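PDB 6Y5Z: capsid protein VP1 from Human polyomavirus 12, which probably builds the icosahedral T=7 capsid of the virus, assembling as pentamers and taking part in attachment to host cells. Local coordinates for residues D[61-66]-D[182-187]; D[124-129]-D[244-249]; D[128-133]-D[264-269]; D[136-141]-D[166-171]. All coordinates share one frame; numbering follows the deposited sequence.

Contact 1: residues D[61-66]-D[182-187]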
# COMPACT_ATOMS: atom_id res chain seq x y z
N GLN D 61 15.67 -7.18 -27.99
CA GLN D 61 14.35 -7.55 -27.39
C GLN D 61 14.42 -7.61 -25.87
O GLN D 61 13.38 -7.96 -25.27
CB GLN D 61 13.86 -8.87 -28.01
CG GLN D 61 13.40 -8.68 -29.45
CD GLN D 61 12.95 -9.94 -30.14
OE1 GLN D 61 12.48 -10.87 -29.50
NE2 GLN D 61 13.10 -9.96 -31.46
N MET D 62 15.56 -7.29 -25.25
CA MET D 62 15.77 -7.42 -23.78
C MET D 62 16.26 -6.10 -23.20
O MET D 62 17.05 -5.40 -23.82
CB MET D 62 16.84 -8.47 -23.44
CG MET D 62 16.45 -9.87 -23.85
SD MET D 62 17.76 -11.06 -23.52
CE MET D 62 18.91 -10.69 -24.85
N PRO D 63 15.78 -5.71 -21.99
CA PRO D 63 16.34 -4.56 -21.30
C PRO D 63 17.67 -4.84 -20.60
O PRO D 63 17.93 -5.97 -20.20
CB PRO D 63 15.26 -4.19 -20.28
CG PRO D 63 14.57 -5.52 -20.01
CD PRO D 63 14.56 -6.21 -21.36
N TYR D 64 18.46 -3.79 -20.48
CA TYR D 64 19.84 -3.82 -19.94
C TYR D 64 19.96 -2.84 -18.79
O TYR D 64 19.20 -1.87 -18.72
CB TYR D 64 20.85 -3.44 -21.02
CG TYR D 64 20.84 -4.37 -22.20
CD1 TYR D 64 21.62 -5.52 -22.18
CD2 TYR D 64 20.00 -4.18 -23.27
CE1 TYR D 64 21.58 -6.42 -23.22
CE2 TYR D 64 19.95 -5.08 -24.32
CZ TYR D 64 20.72 -6.22 -24.27
OH TYR D 64 20.66 -7.17 -25.25
N TYR D 65 20.99 -3.02 -17.98
CA TYR D 65 21.43 -1.99 -17.01
C TYR D 65 22.04 -0.82 -17.77
O TYR D 65 22.79 -1.04 -18.74
CB TYR D 65 22.41 -2.57 -15.99
CG TYR D 65 21.77 -3.50 -14.99
CD1 TYR D 65 21.00 -3.00 -13.95
CD2 TYR D 65 21.89 -4.87 -15.09
CE1 TYR D 65 20.35 -3.83 -13.06
CE2 TYR D 65 21.27 -5.72 -14.19
CZ TYR D 65 20.50 -5.21 -13.16
OH TYR D 65 19.90 -6.04 -12.27
N SER D 66 21.73 0.40 -17.34
CA SER D 66 22.46 1.64 -17.68
C SER D 66 23.59 1.85 -16.67
O SER D 66 23.42 1.53 -15.47
CB SER D 66 21.50 2.80 -17.68
OG SER D 66 20.51 2.62 -18.67
N TYR D 182 24.73 -5.59 -20.25
CA TYR D 182 24.45 -6.59 -19.19
C TYR D 182 22.94 -6.71 -19.06
O TYR D 182 22.29 -5.76 -18.56
CB TYR D 182 25.07 -6.15 -17.87
CG TYR D 182 26.57 -6.27 -17.78
CD1 TYR D 182 27.40 -5.37 -18.41
CD2 TYR D 182 27.15 -7.29 -17.04
CE1 TYR D 182 28.79 -5.48 -18.34
CE2 TYR D 182 28.53 -7.41 -16.95
CZ TYR D 182 29.35 -6.51 -17.60
OH TYR D 182 30.71 -6.69 -17.53
N PRO D 183 22.30 -7.78 -19.57
CA PRO D 183 20.84 -7.86 -19.52
C PRO D 183 20.33 -7.95 -18.09
O PRO D 183 20.91 -8.63 -17.26
CB PRO D 183 20.44 -9.14 -20.25
CG PRO D 183 21.72 -9.69 -20.84
CD PRO D 183 22.89 -8.98 -20.19
N ILE D 184 19.23 -7.26 -17.78
CA ILE D 184 18.73 -7.37 -16.37
C ILE D 184 18.28 -8.82 -16.10
O ILE D 184 18.37 -9.27 -14.96
CB ILE D 184 17.64 -6.33 -16.05
CG1 ILE D 184 16.34 -6.61 -16.77
CG2 ILE D 184 18.12 -4.90 -16.29
CD1 ILE D 184 15.18 -5.80 -16.21
N GLU D 185 17.84 -9.56 -17.12
CA GLU D 185 17.24 -10.90 -16.86
C GLU D 185 18.32 -11.91 -16.43
O GLU D 185 17.93 -12.98 -15.99
CB GLU D 185 16.39 -11.39 -18.03
CG GLU D 185 17.20 -11.84 -19.21
CD GLU D 185 16.39 -12.50 -20.29
OE1 GLU D 185 15.32 -11.95 -20.69
OE2 GLU D 185 16.84 -13.57 -20.76
N THR D 186 19.61 -11.58 -16.49
CA THR D 186 20.68 -12.53 -16.09
C THR D 186 21.49 -12.02 -14.91
O THR D 186 22.36 -12.75 -14.49
CB THR D 186 21.62 -12.90 -17.25
OG1 THR D 186 22.44 -11.79 -17.64
CG2 THR D 186 20.87 -13.41 -18.46
N TRP D 187 21.28 -10.79 -14.43
CA TRP D 187 22.21 -10.18 -13.44
C TRP D 187 21.44 -9.43 -12.35
O TRP D 187 20.61 -8.55 -12.69
CB TRP D 187 23.16 -9.20 -14.12
CG TRP D 187 24.11 -9.76 -15.13
CD1 TRP D 187 24.11 -9.53 -16.46
CD2 TRP D 187 25.24 -10.61 -14.86
NE1 TRP D 187 25.17 -10.17 -17.06
CE2 TRP D 187 25.88 -10.83 -16.10
CE3 TRP D 187 25.79 -11.17 -13.71
CZ2 TRP D 187 27.02 -11.64 -16.20
CZ3 TRP D 187 26.89 -12.00 -13.81
CH2 TRP D 187 27.51 -12.20 -15.04
O HOH W 1 16.89 -8.50 -19.70
O HOH W 2 24.71 -2.96 -18.97
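With CG anti to its carbonyl carbon (chi1 -72°), Tyr65 swings its ring alongside segment 182-187, while Ile184, its CG1 held in the crowded position between backbone N and carbonyl carbon (chi1 70°), turns CG2 onto that ring. The methyl lies over the middle of one face in a CH-pi contact, Ile184 CG2 being 3.8 Å from the centroid of the Tyr65 ring. At the ring edge, Tyr65 OH donates a short hydrogen bond of 2.6 Å to Trp187 O. The same hydroxyl also meets Tyr125 OH, so the phenol is pinned at its polar end as well as on its face.

Further back along 61-66, Pro63 CG packs 3.8 Å from Ile184 CG1, the two side chains crossing nearly at right angles. Met62 lays its sulfur against the Glu185 carboxylate, SD to CD 3.8 Å; Glu185 OE2 finds its polar partners in Tyr148 and in His106 of a neighbouring subunit.

Two backbone hydrogen bonds fix the alignment: Ile184 N to Pro63 O (3.0 Å) and Tyr65 N to Tyr182 O (3.1 Å). A water accepts from Glu185 N and donates to Pro63 O, giving that carbonyl a second partner, and another links Tyr182 N to Tyr65 O in the same fashion. The Tyr64 ring meanwhile packs its CE1 4.0 Å from Pro183 CG. The bonds flank Tyr64 and Pro183, forming an isolated beta bridge between two of the long loops that elaborate the jelly-roll core of polyomavirus VP1.

Contact 2: residues D[124-129]-D[244-249]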
# COMPACT_ATOMS: atom_id res chain seq x y z
N THR D 124 7.25 -4.14 -13.76
CA THR D 124 8.13 -2.99 -13.51
C THR D 124 9.37 -3.44 -12.76
O THR D 124 9.33 -4.36 -11.92
CB THR D 124 7.39 -1.86 -12.80
OG1 THR D 124 6.92 -2.35 -11.56
CG2 THR D 124 6.22 -1.36 -13.60
N TYR D 125 10.48 -2.81 -13.08
CA TYR D 125 11.79 -3.11 -12.46
C TYR D 125 12.53 -1.78 -12.35
O TYR D 125 12.83 -1.16 -13.39
CB TYR D 125 12.57 -4.13 -13.28
CG TYR D 125 13.86 -4.54 -12.65
CD1 TYR D 125 13.88 -5.51 -11.66
CD2 TYR D 125 15.05 -3.95 -13.01
CE1 TYR D 125 15.05 -5.88 -11.03
CE2 TYR D 125 16.24 -4.35 -12.43
CZ TYR D 125 16.24 -5.33 -11.45
OH TYR D 125 17.40 -5.70 -10.84
N HIS D 126 12.72 -1.32 -11.13
CA HIS D 126 13.41 -0.05 -10.85
C HIS D 126 14.62 -0.37 -10.00
O HIS D 126 14.49 -1.15 -9.04
CB HIS D 126 12.52 0.96 -10.13
CG HIS D 126 11.41 1.44 -10.98
ND1 HIS D 126 11.62 2.30 -12.02
CD2 HIS D 126 10.09 1.18 -10.94
CE1 HIS D 126 10.46 2.55 -12.61
NE2 HIS D 126 9.51 1.87 -11.95
N MET D 127 15.77 0.16 -10.37
CA MET D 127 16.93 0.07 -9.47
C MET D 127 17.86 1.24 -9.77
O MET D 127 17.92 1.73 -10.91
CB MET D 127 17.64 -1.27 -9.60
CG MET D 127 18.37 -1.43 -10.89
SD MET D 127 20.05 -0.86 -10.66
CE MET D 127 20.50 -2.11 -9.46
N PHE D 128 18.52 1.71 -8.72
CA PHE D 128 19.63 2.66 -8.92
C PHE D 128 20.69 2.35 -7.89
O PHE D 128 20.43 1.73 -6.84
CB PHE D 128 19.16 4.11 -8.83
CG PHE D 128 18.79 4.57 -7.46
CD1 PHE D 128 17.52 4.33 -6.96
CD2 PHE D 128 19.70 5.26 -6.67
CE1 PHE D 128 17.17 4.78 -5.69
CE2 PHE D 128 19.34 5.72 -5.42
CZ PHE D 128 18.08 5.47 -4.93
N ALA D 129 21.91 2.72 -8.24
CA ALA D 129 23.07 2.52 -7.37
C ALA D 129 24.02 3.69 -7.55
O ALA D 129 24.13 4.25 -8.65
CB ALA D 129 23.76 1.21 -7.63
N ASP D 244 15.10 1.19 -15.27
CA ASP D 244 13.74 1.67 -14.97
C ASP D 244 12.79 1.23 -16.07
O ASP D 244 12.42 2.03 -16.94
CB ASP D 244 13.76 3.18 -14.76
CG ASP D 244 14.53 3.54 -13.51
OD1 ASP D 244 14.00 3.27 -12.41
OD2 ASP D 244 15.70 4.04 -13.63
N VAL D 245 12.39 -0.04 -15.99
CA VAL D 245 11.37 -0.66 -16.89
C VAL D 245 9.99 -0.28 -16.35
O VAL D 245 9.70 -0.62 -15.19
CB VAL D 245 11.51 -2.19 -16.95
CG1 VAL D 245 10.36 -2.80 -17.75
CG2 VAL D 245 12.86 -2.59 -17.52
N MET D 246 9.14 0.32 -17.18
CA MET D 246 7.80 0.79 -16.78
C MET D 246 6.71 -0.21 -17.18
O MET D 246 5.58 -0.05 -16.72
CB MET D 246 7.49 2.13 -17.43
CG MET D 246 8.43 3.23 -17.00
SD MET D 246 8.32 3.58 -15.24
CE MET D 246 6.64 4.17 -15.07
N GLY D 247 7.03 -1.21 -18.00
CA GLY D 247 6.06 -2.19 -18.48
C GLY D 247 6.20 -2.39 -19.96
O GLY D 247 7.30 -2.08 -20.51
N TRP D 248 5.12 -2.82 -20.60
CA TRP D 248 5.10 -3.07 -22.06
C TRP D 248 4.13 -2.12 -22.75
O TRP D 248 3.00 -1.91 -22.27
CB TRP D 248 4.77 -4.53 -22.38
CG TRP D 248 5.80 -5.47 -21.86
CD1 TRP D 248 7.07 -5.65 -22.31
CD2 TRP D 248 5.65 -6.35 -20.74
NE1 TRP D 248 7.73 -6.59 -21.55
CE2 TRP D 248 6.88 -7.02 -20.57
CE3 TRP D 248 4.59 -6.64 -19.86
CZ2 TRP D 248 7.08 -7.94 -19.54
CZ3 TRP D 248 4.79 -7.55 -18.86
CH2 TRP D 248 6.01 -8.19 -18.70
N PHE D 249 4.57 -1.65 -23.91
CA PHE D 249 3.78 -0.86 -24.88
C PHE D 249 3.23 -1.80 -25.94
O PHE D 249 3.98 -2.69 -26.37
CB PHE D 249 4.70 0.19 -25.50
CG PHE D 249 4.06 1.10 -26.52
CD1 PHE D 249 4.11 0.79 -27.87
CD2 PHE D 249 3.45 2.29 -26.14
CE1 PHE D 249 3.52 1.61 -28.81
CE2 PHE D 249 2.89 3.13 -27.09
CZ PHE D 249 2.91 2.78 -28.42
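His126 and Asp244 form the tight centre of this antiparallel strand pair. Both side chains have CG anti to the carbonyl carbon (chi1 -67° in each), which brings imidazole and carboxylate together above the same face of the sheet. His126 ND1 donates to Asp244 OD1 at 2.6 Å, a nearly straight bond that lies in the ring plane and uses the anti lone pair of the oxygen; the carboxylate is twisted 40° from the ring. Asp244 OD1 also takes a salt bridge from Arg264, which probably offsets much of the charge of the buried carboxylate. At the edge of the same ring, Met246 SD comes within 3.5 Å of His126 CE1, a sulfur-aromatic contact made by a thioether chain bent at its second and third torsions.

The backbones are locked beside this pair. Tyr125 and Val245 are a hydrogen-bonded pair, with Tyr125 N to Val245 O at 3.1 Å and Val245 N to Tyr125 O at 2.9 Å, and on their face of the sheet Tyr125 CB and Val245 CB approach to 4.3 Å. Thr124 belongs to the close-packed part too, its CG2 resting 3.4 Å from Met246 O.

The loose end lies beyond Gly247, whose backbone adopts a conformation largely confined to glycine. Here the strands part, and Trp248 and Phe249 make no contact with 124-129; Trp248 turns instead to Phe259, ring edge to face.

Strand 124-131 runs between 237-250 and 197-204. Arg264 and Leu262 of strand 257-276 adjoin the His126 face, whereas Ile184 of the same chain and Phe215 of a neighbouring subunit pack on Tyr125.

Contact 3: residues D[128-133]-D[264-269]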
# COMPACT_ATOMS: atom_id res chain seq x y z
N PHE D 128 18.52 1.71 -8.72
CA PHE D 128 19.63 2.66 -8.92
C PHE D 128 20.69 2.35 -7.89
O PHE D 128 20.43 1.73 -6.84
CB PHE D 128 19.16 4.11 -8.83
CG PHE D 128 18.79 4.57 -7.46
CD1 PHE D 128 17.52 4.33 -6.96
CD2 PHE D 128 19.70 5.26 -6.67
CE1 PHE D 128 17.17 4.78 -5.69
CE2 PHE D 128 19.34 5.72 -5.42
CZ PHE D 128 18.08 5.47 -4.93
N ALA D 129 21.91 2.72 -8.24
CA ALA D 129 23.07 2.52 -7.37
C ALA D 129 24.02 3.69 -7.55
O ALA D 129 24.13 4.25 -8.65
CB ALA D 129 23.76 1.21 -7.63
N VAL D 130 24.65 4.03 -6.44
CA VAL D 130 25.72 5.06 -6.40
C VAL D 130 26.90 4.40 -5.69
O VAL D 130 26.71 3.94 -4.56
CB VAL D 130 25.23 6.34 -5.70
CG1 VAL D 130 26.33 7.39 -5.61
CG2 VAL D 130 23.99 6.90 -6.37
N GLY D 131 28.09 4.41 -6.29
CA GLY D 131 29.25 3.79 -5.65
C GLY D 131 30.56 4.42 -6.06
O GLY D 131 30.58 5.26 -6.97
N GLY D 132 31.60 3.96 -5.40
CA GLY D 132 32.99 4.39 -5.61
C GLY D 132 33.74 3.45 -6.53
O GLY D 132 34.95 3.65 -6.73
N GLU D 133 33.04 2.48 -7.12
CA GLU D 133 33.60 1.49 -8.09
C GLU D 133 32.41 0.84 -8.76
O GLU D 133 31.27 1.10 -8.37
CB GLU D 133 34.52 0.52 -7.36
CG GLU D 133 33.83 -0.33 -6.32
CD GLU D 133 34.84 -0.92 -5.36
OE1 GLU D 133 35.27 -2.07 -5.61
OE2 GLU D 133 35.20 -0.22 -4.38
N ARG D 264 16.72 8.29 -15.90
CA ARG D 264 16.89 8.62 -14.48
C ARG D 264 17.90 9.75 -14.33
O ARG D 264 19.01 9.66 -14.88
CB ARG D 264 17.30 7.37 -13.70
CG ARG D 264 17.57 7.61 -12.23
CD ARG D 264 17.86 6.32 -11.49
NE ARG D 264 16.71 5.43 -11.27
CZ ARG D 264 15.90 5.44 -10.21
NH1 ARG D 264 14.92 4.56 -10.12
NH2 ARG D 264 16.06 6.36 -9.27
N TYR D 265 17.55 10.70 -13.48
CA TYR D 265 18.43 11.79 -13.02
C TYR D 265 19.08 11.40 -11.69
O TYR D 265 18.41 10.80 -10.80
CB TYR D 265 17.60 13.04 -12.80
CG TYR D 265 18.34 14.23 -12.26
CD1 TYR D 265 19.21 14.95 -13.06
CD2 TYR D 265 18.18 14.61 -10.95
CE1 TYR D 265 19.90 16.05 -12.55
CE2 TYR D 265 18.82 15.73 -10.44
CZ TYR D 265 19.71 16.43 -11.23
OH TYR D 265 20.31 17.53 -10.66
N PHE D 266 20.32 11.83 -11.53
CA PHE D 266 21.10 11.72 -10.28
C PHE D 266 21.69 13.08 -9.95
O PHE D 266 22.29 13.70 -10.85
CB PHE D 266 22.27 10.75 -10.39
CG PHE D 266 21.92 9.31 -10.67
CD1 PHE D 266 21.54 8.89 -11.95
CD2 PHE D 266 22.06 8.35 -9.69
CE1 PHE D 266 21.28 7.55 -12.20
CE2 PHE D 266 21.81 7.01 -9.95
CZ PHE D 266 21.43 6.61 -11.21
N ASN D 267 21.57 13.52 -8.70
CA ASN D 267 22.37 14.65 -8.17
C ASN D 267 23.00 14.17 -6.88
O ASN D 267 22.28 14.03 -5.88
CB ASN D 267 21.54 15.92 -7.97
CG ASN D 267 22.42 17.11 -7.64
OD1 ASN D 267 23.48 16.95 -7.05
ND2 ASN D 267 22.06 18.29 -8.10
N VAL D 268 24.29 13.91 -6.93
CA VAL D 268 25.05 13.31 -5.80
C VAL D 268 25.84 14.41 -5.10
O VAL D 268 26.59 15.16 -5.78
CB VAL D 268 25.97 12.17 -6.27
CG1 VAL D 268 26.74 11.55 -5.11
CG2 VAL D 268 25.16 11.12 -7.00
N GLN D 269 25.68 14.49 -3.79
CA GLN D 269 26.47 15.40 -2.94
C GLN D 269 27.72 14.65 -2.48
O GLN D 269 27.58 13.54 -1.91
CB GLN D 269 25.66 15.86 -1.73
CG GLN D 269 26.45 16.75 -0.82
CD GLN D 269 25.58 17.25 0.31
OE1 GLN D 269 25.63 16.73 1.42
NE2 GLN D 269 24.73 18.23 0.01
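Phe128 and Val130 face Arg264, Phe266 and Val268 in a side-chain contact across the interior of the jelly roll, with no hydrogen bond between the two strands. The segment axes pass 9.9 Å apart and their directions differ by 29°, a spacing and tilt characteristic of aligned beta-sandwich packing.

At one end, Phe128 lies over a face of the Arg264 guanidinium. Its CB stands above the guanidinium plane toward the rim, and the closest atoms are Phe128 CD1 and Arg264 NH2 at 3.4 Å. Ring and guanidinium are inclined by only 23°. Arg264 starts out extended, CG anti to its backbone N, then bends at chi3 (-73°), which lays the flat group alongside Phe128. Its charge is met by a salt bridge to Asp244, and NH2 hydrogen-bonds Thr94; these two partners probably hold the guanidinium in position beside the aromatic ring.

The middle of the contact is filled by Phe266. Its CE2 reaches Phe128 CB at 4.1 Å and sits 3.8 Å from Ala129 O, while Val130 CG2 comes to the ring edge, 4.1 Å from Phe266 CD2, the two side chains running antiparallel past one another. Beyond it, Val130 CG1 and Val268 CG2 meet tip to tip at 4.1 Å, a purely apolar touch.

Around this core, Leu240 and Leu238 of strand 237-250 pack against Phe266 and Val268, and Val92 of strand 83-96 touches Val268. Strand 124-131 is itself paired with 197-204, whose Phe200 stacks on the Phe128 ring.

Contact 4: residues D[136-141]-D[166-171]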
# COMPACT_ATOMS: atom_id res chain seq x y z
N ASP D 136 28.82 -4.49 -8.30
CA ASP D 136 29.06 -5.95 -8.34
C ASP D 136 27.76 -6.67 -8.70
O ASP D 136 26.69 -6.32 -8.10
CB ASP D 136 29.59 -6.46 -7.00
CG ASP D 136 30.95 -5.89 -6.65
OD1 ASP D 136 31.88 -6.07 -7.47
OD2 ASP D 136 31.08 -5.25 -5.57
N LEU D 137 27.82 -7.59 -9.66
CA LEU D 137 26.65 -8.34 -10.18
C LEU D 137 26.80 -9.83 -9.85
O LEU D 137 27.93 -10.39 -9.91
CB LEU D 137 26.52 -8.15 -11.69
CG LEU D 137 26.32 -6.72 -12.18
CD1 LEU D 137 26.35 -6.68 -13.70
CD2 LEU D 137 25.02 -6.15 -11.65
N GLN D 138 25.67 -10.46 -9.56
CA GLN D 138 25.56 -11.91 -9.34
C GLN D 138 24.68 -12.45 -10.47
O GLN D 138 23.55 -11.92 -10.67
CB GLN D 138 24.98 -12.20 -7.96
CG GLN D 138 24.51 -13.64 -7.80
CD GLN D 138 25.63 -14.64 -7.79
OE1 GLN D 138 26.53 -14.55 -6.96
NE2 GLN D 138 25.51 -15.67 -8.62
N GLY D 139 25.18 -13.42 -11.21
CA GLY D 139 24.40 -14.04 -12.29
C GLY D 139 23.35 -14.99 -11.76
O GLY D 139 23.59 -15.69 -10.78
N ILE D 140 22.20 -14.99 -12.42
CA ILE D 140 21.04 -15.85 -12.09
C ILE D 140 20.07 -15.74 -13.27
O ILE D 140 19.98 -14.66 -13.87
CB ILE D 140 20.43 -15.49 -10.73
CG1 ILE D 140 19.26 -16.43 -10.40
CG2 ILE D 140 20.04 -14.00 -10.68
CD1 ILE D 140 18.85 -16.42 -8.95
N GLN D 141 19.44 -16.84 -13.65
CA GLN D 141 18.60 -16.89 -14.87
C GLN D 141 17.33 -17.67 -14.58
O GLN D 141 17.36 -18.61 -13.77
CB GLN D 141 19.34 -17.59 -16.02
CG GLN D 141 20.64 -16.89 -16.39
CD GLN D 141 21.43 -17.50 -17.53
OE1 GLN D 141 22.57 -17.10 -17.73
NE2 GLN D 141 20.85 -18.42 -18.30
N GLN D 166 19.95 -21.31 -12.24
CA GLN D 166 18.51 -21.03 -11.94
C GLN D 166 18.33 -20.70 -10.47
O GLN D 166 17.28 -20.16 -10.11
CB GLN D 166 17.63 -22.19 -12.41
CG GLN D 166 17.55 -22.23 -13.92
CD GLN D 166 16.91 -23.44 -14.56
OE1 GLN D 166 16.86 -23.52 -15.79
NE2 GLN D 166 16.44 -24.40 -13.77
N CYS D 167 19.33 -21.00 -9.66
CA CYS D 167 19.39 -20.61 -8.23
C CYS D 167 20.66 -19.75 -8.06
O CYS D 167 20.91 -18.92 -8.95
CB CYS D 167 19.30 -21.85 -7.35
SG CYS D 167 17.74 -22.76 -7.56
N LEU D 168 21.41 -19.93 -6.98
CA LEU D 168 22.63 -19.12 -6.74
C LEU D 168 23.87 -19.96 -7.06
O LEU D 168 24.21 -20.87 -6.27
CB LEU D 168 22.65 -18.63 -5.29
CG LEU D 168 23.46 -17.36 -5.00
CD1 LEU D 168 24.95 -17.55 -5.25
CD2 LEU D 168 22.95 -16.18 -5.78
N ASP D 169 24.53 -19.64 -8.16
CA ASP D 169 25.85 -20.20 -8.52
C ASP D 169 26.89 -19.14 -8.17
O ASP D 169 26.99 -18.12 -8.85
CB ASP D 169 25.91 -20.54 -10.00
CG ASP D 169 27.24 -21.16 -10.40
OD1 ASP D 169 28.20 -21.06 -9.61
OD2 ASP D 169 27.27 -21.77 -11.48
N PRO D 170 27.64 -19.31 -7.06
CA PRO D 170 28.53 -18.25 -6.62
C PRO D 170 29.74 -18.03 -7.53
O PRO D 170 30.44 -17.06 -7.29
CB PRO D 170 28.95 -18.72 -5.22
CG PRO D 170 28.87 -20.22 -5.27
CD PRO D 170 27.70 -20.51 -6.21
N SER D 171 29.93 -18.84 -8.57
CA SER D 171 30.98 -18.59 -9.59
C SER D 171 30.53 -17.50 -10.60
O SER D 171 31.40 -17.00 -11.34
CB SER D 171 31.37 -19.88 -10.26
OG SER D 171 30.37 -20.29 -11.18
O HOH W 3 23.20 -18.30 -10.17
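Gln138 reaches across to Leu168 and Asp169 with CG anti to its backbone N (chi1 165°) and the chain bent at the next bond. Leu168 CD2 packs 3.6 Å from Gln138 CG, while the amide NE2 donates twice, both times close to its own plane: to Asp169 O at 2.9 Å, approached from 51° out of the carbonyl plane, and onto a lone pair of Gly139 O, in the carbonyl plane, also at 2.9 Å. With OE1 bonded to Lys173, the orientation of the buried amide is set from both ends. Asp169 in turn forms an Asx turn, its OD1 accepting from the backbone N and the hydroxyl of Ser171.

Strand 136-139 is the central member of a small antiparallel sheet, between 173-175 and 187-189, and 166-171 belongs to the loop that leads into the first of these neighbours. At Gly139 the backbone carbonyl lies beside a water, which accepts from Asp169 N at 2.8 Å and also sits close to Cys167 O.

Next, Ile140 extends its side chain toward the other segment, and CD1 presses to 3.2 Å of Cys167 O; Ile97 of a neighbouring subunit packs on both Ile140 and Leu168. Last in line, Gln141 O receives an almost straight CA-H...O contact from Gln166 CA at 3.2 Å, while Gln166 NE2 reaches Thr38 and Tyr40 of the neighbouring subunit.

In the fold
Contacts 2 and 3 lie in the jelly-roll core and share strand 124-131. Contact 2 joins it edge to edge to 237-250 through backbone pairing and a histidine-carboxylate bond, contact 3 face to face to 257-276 through apolar packing and an arginine laid against Phe128; the Asp244-Arg264 salt bridge ties them together. Contact 1 is equally buried but joins loops, mixing backbone bonds, waters and aromatic packing, and it rests on contact 2 through Tyr65 and Tyr125. Contact 4 lies farther out, about 17 Å from the chain centre, where side-chain amide and water chemistry dominate and Pro170 is exposed. Thr186 and Ile140 connect it to contact 1. Contacts 1, 2 and 4 all touch the same neighbouring subunit.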